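Local structure of thin, isoform D (Drosophila melanogaster, 6XG7) at residues A[33-38]-A[43-48]. The protein probably acts as a RING-type ubiquitin-protein ligase that binds zinc, and carries this NHL-repeat beta-propeller as a protein-binding domain. Sequence-based numbering, arbitrary orientation.
Sequences FQLGGR and GSFTWP
The ring of Phe-45 abuts Gly-36 through CD2, 3.5 Å from Gly-36 CA, while its CZ reaches CD1 of Leu-35 at 4.1 Å. Gly-36 suits the spot twice over: a CB would strike the ring and, at phi 115° and psi -137°, crowd the preceding carbonyl O. Next to it, Phe-45 N donates to Gly-37 O at 2.9 Å, the one direct hydrogen bond between the segments. Two waters extend the seam, one joining Gly-36 N to Gly-43 O, the other Gly-36 O to Ser-44 OG. Farther on, three near-180° torsions from chi1 onward carry the Arg-38 guanidinium to Trp-47, whose CH2 lies 3.8 Å above one guanidinium face, offset toward its rim, indole and guanidinium planes 50° apart. Were Phe-45 replaced by alanine, a gap would probably open beside Gly-36 and Leu-35 lose an apolar neighbour. The second shell fixes the loop: Gln-70 binds Gly-43 N and Ser-44 O, Asp-63 receives Thr-46 N, and Thr-46 OG1 bonds to Gly-39 O. Strand 33-36 pairs antiparallel with C-terminal strand 303-306, the velcro closure of a beta-propeller; 43-48 leads into the next blade, Phe-45 packing on both Val-304 and Val-61 of strand 58-63.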
ATOM      1  N   PHE A  33      14.116  12.332   6.455  1.00 13.58           N
ATOM      2  CA  PHE A  33      15.234  11.607   5.874  1.00 13.46           C
ATOM      3  C   PHE A  33      14.705  10.797   4.699  1.00 11.93           C
ATOM      4  O   PHE A  33      13.498  10.701   4.473  1.00 11.95           O
ATOM      5  CB  PHE A  33      15.957  10.726   6.906  1.00 15.62           C
ATOM      6  CG  PHE A  33      15.104   9.642   7.521  1.00 15.26           C
ATOM      7  CD1 PHE A  33      14.986   8.395   6.926  1.00 14.29           C
ATOM      8  CD2 PHE A  33      14.462   9.859   8.730  1.00 16.60           C
ATOM      9  CE1 PHE A  33      14.226   7.391   7.526  1.00 14.84           C
ATOM     10  CE2 PHE A  33      13.696   8.876   9.326  1.00 17.42           C
ATOM     11  CZ  PHE A  33      13.576   7.633   8.724  1.00 15.75           C
ATOM     12  N   GLN A  34      15.624  10.189   3.968  1.00 13.63           N
ATOM     13  CA  GLN A  34      15.273   9.266   2.905  1.00 13.80           C
ATOM     14  C   GLN A  34      16.221   8.080   2.955  1.00 14.81           C
ATOM     15  O   GLN A  34      17.256   8.108   3.631  1.00 16.03           O
ATOM     16  CB  GLN A  34      15.332   9.942   1.538  1.00 15.19           C
ATOM     17  CG  GLN A  34      16.710  10.409   1.101  1.00 17.39           C
ATOM     18  CD  GLN A  34      16.646  10.982  -0.295  1.00 20.90           C
ATOM     19  OE1 GLN A  34      15.814  11.831  -0.581  1.00 22.51           O
ATOM     20  NE2 GLN A  34      17.473  10.477  -1.179  1.00 24.98           N
ATOM     21  N   LEU A  35      15.845   7.030   2.238  1.00 14.26           N
ATOM     22  CA  LEU A  35      16.683   5.846   2.117  1.00 15.96           C
ATOM     23  C   LEU A  35      16.489   5.270   0.728  1.00 14.26           C
ATOM     24  O   LEU A  35      15.488   5.532   0.061  1.00 13.96           O
ATOM     25  CB  LEU A  35      16.375   4.800   3.190  1.00 18.03           C
ATOM     26  CG  LEU A  35      14.914   4.365   3.317  1.00 17.10           C
ATOM     27  CD1 LEU A  35      14.741   3.004   3.936  1.00 19.53           C
ATOM     28  CD2 LEU A  35      14.123   5.343   4.163  1.00 17.23           C
ATOM     29  N   GLY A  36      17.465   4.476   0.300  1.00 16.35           N
ATOM     30  CA  GLY A  36      17.411   3.841  -0.997  1.00 16.50           C
ATOM     31  C   GLY A  36      18.475   4.305  -1.972  1.00 17.18           C
ATOM     32  O   GLY A  36      19.650   4.454  -1.609  1.00 18.83           O
ATOM     33  N   GLY A  37      18.077   4.530  -3.212  1.00 17.60           N
ATOM     34  CA  GLY A  37      18.994   4.726  -4.320  1.00 18.73           C
ATOM     35  C   GLY A  37      19.078   3.458  -5.147  1.00 17.50           C
ATOM     36  O   GLY A  37      18.968   2.344  -4.626  1.00 17.05           O
ATOM     37  N   ARG A  38      19.245   3.616  -6.463  1.00 18.26           N
ATOM     38  CA  ARG A  38      19.146   2.452  -7.337  1.00 20.21           C
ATOM     39  C   ARG A  38      20.242   1.428  -7.055  1.00 19.86           C
ATOM     40  O   ARG A  38      21.424   1.762  -6.931  1.00 20.87           O
ATOM     41  CB  ARG A  38      19.175   2.819  -8.828  1.00 24.48           C
ATOM     42  CG  ARG A  38      18.997   1.548  -9.688  1.00 29.43           C
ATOM     43  CD  ARG A  38      18.818   1.740 -11.186  1.00 34.87           C
ATOM     44  NE  ARG A  38      18.843   0.428 -11.848  1.00 39.56           N
ATOM     45  CZ  ARG A  38      18.705   0.229 -13.157  1.00 44.01           C
ATOM     46  NH1 ARG A  38      18.528   1.259 -13.978  1.00 45.59           N
ATOM     47  NH2 ARG A  38      18.751  -1.006 -13.648  1.00 45.15           N
ATOM     48  N   GLY A  43      19.939  -2.132   1.272  1.00 13.06           N
ATOM     49  CA  GLY A  43      19.713  -0.714   1.427  1.00 13.56           C
ATOM     50  C   GLY A  43      19.470   0.050   0.145  1.00 13.99           C
ATOM     51  O   GLY A  43      19.067   1.218   0.203  1.00 16.06           O
ATOM     52  N   SER A  44      19.699  -0.565  -1.006  1.00 13.02           N
ATOM     53  CA  SER A  44      19.378   0.023  -2.299  1.00 12.57           C
ATOM     54  C   SER A  44      18.100  -0.623  -2.812  1.00 11.38           C
ATOM     55  O   SER A  44      17.790  -1.754  -2.444  1.00 12.50           O
ATOM     56  CB  SER A  44      20.518  -0.232  -3.289  1.00 15.02           C
ATOM     57  OG  SER A  44      21.700   0.433  -2.896  1.00 18.56           O
ATOM     58  N   PHE A  45      17.353   0.108  -3.642  1.00 11.91           N
ATOM     59  CA  PHE A  45      16.096  -0.364  -4.204  1.00 13.15           C
ATOM     60  C   PHE A  45      16.163  -0.278  -5.718  1.00 13.82           C
ATOM     61  O   PHE A  45      16.907   0.527  -6.284  1.00 15.39           O
ATOM     62  CB  PHE A  45      14.890   0.495  -3.782  1.00 12.16           C
ATOM     63  CG  PHE A  45      14.724   0.648  -2.295  1.00 11.73           C
ATOM     64  CD1 PHE A  45      14.734  -0.437  -1.453  1.00 13.59           C
ATOM     65  CD2 PHE A  45      14.543   1.908  -1.750  1.00 13.85           C
ATOM     66  CE1 PHE A  45      14.577  -0.265  -0.094  1.00 14.38           C
ATOM     67  CE2 PHE A  45      14.384   2.079  -0.396  1.00 13.91           C
ATOM     68  CZ  PHE A  45      14.403   0.992   0.429  1.00 12.72           C
ATOM     69  N   THR A  46      15.352  -1.090  -6.379  1.00 12.19           N
ATOM     70  CA  THR A  46      15.129  -0.937  -7.813  1.00 13.24           C
ATOM     71  C   THR A  46      13.624  -0.996  -8.015  1.00 12.90           C
ATOM     72  O   THR A  46      13.016  -2.065  -7.887  1.00 12.45           O
ATOM     73  CB  THR A  46      15.887  -1.962  -8.652  1.00 16.54           C
ATOM     74  OG1 THR A  46      17.288  -1.929  -8.315  1.00 20.10           O
ATOM     75  CG2 THR A  46      15.735  -1.609 -10.120  1.00 18.12           C
ATOM     76  N   TRP A  47      13.028   0.166  -8.264  1.00 12.75           N
ATOM     77  CA  TRP A  47      11.595   0.322  -8.478  1.00 13.82           C
ATOM     78  C   TRP A  47      10.777  -0.235  -7.321  1.00 13.56           C
ATOM     79  O   TRP A  47       9.937  -1.122  -7.502  1.00 17.52           O
ATOM     80  CB  TRP A  47      11.160  -0.228  -9.842  1.00 20.08           C
ATOM     81  CG  TRP A  47      11.840   0.586 -10.953  1.00 27.01           C
ATOM     82  CD1 TRP A  47      11.633   1.916 -11.245  1.00 30.51           C
ATOM     83  CD2 TRP A  47      12.861   0.142 -11.865  1.00 31.51           C
ATOM     84  NE1 TRP A  47      12.445   2.308 -12.294  1.00 32.58           N
ATOM     85  CE2 TRP A  47      13.206   1.241 -12.687  1.00 32.67           C
ATOM     86  CE3 TRP A  47      13.502  -1.083 -12.081  1.00 33.18           C
ATOM     87  CZ2 TRP A  47      14.173   1.151 -13.681  1.00 34.43           C
ATOM     88  CZ3 TRP A  47      14.457  -1.169 -13.072  1.00 34.53           C
ATOM     89  CH2 TRP A  47      14.792  -0.059 -13.847  1.00 34.94           C
ATOM     90  N   PRO A  48      10.977   0.289  -6.122  1.00 12.30           N
ATOM     91  CA  PRO A  48      10.164  -0.140  -4.978  1.00 12.89           C
ATOM     92  C   PRO A  48       8.705   0.257  -5.148  1.00 12.50           C
ATOM     93  O   PRO A  48       8.378   1.255  -5.795  1.00 13.11           O
ATOM     94  CB  PRO A  48      10.800   0.619  -3.807  1.00 13.95           C
ATOM     95  CG  PRO A  48      11.345   1.867  -4.430  1.00 15.15           C
ATOM     96  CD  PRO A  48      11.790   1.481  -5.816  1.00 13.63           C
TER
HETATM   97  O   HOH W   1      19.265   2.961   2.308  1.00 21.49           O
HETATM   98  O   HOH W   2      21.933   3.142  -2.890  1.00 26.30           O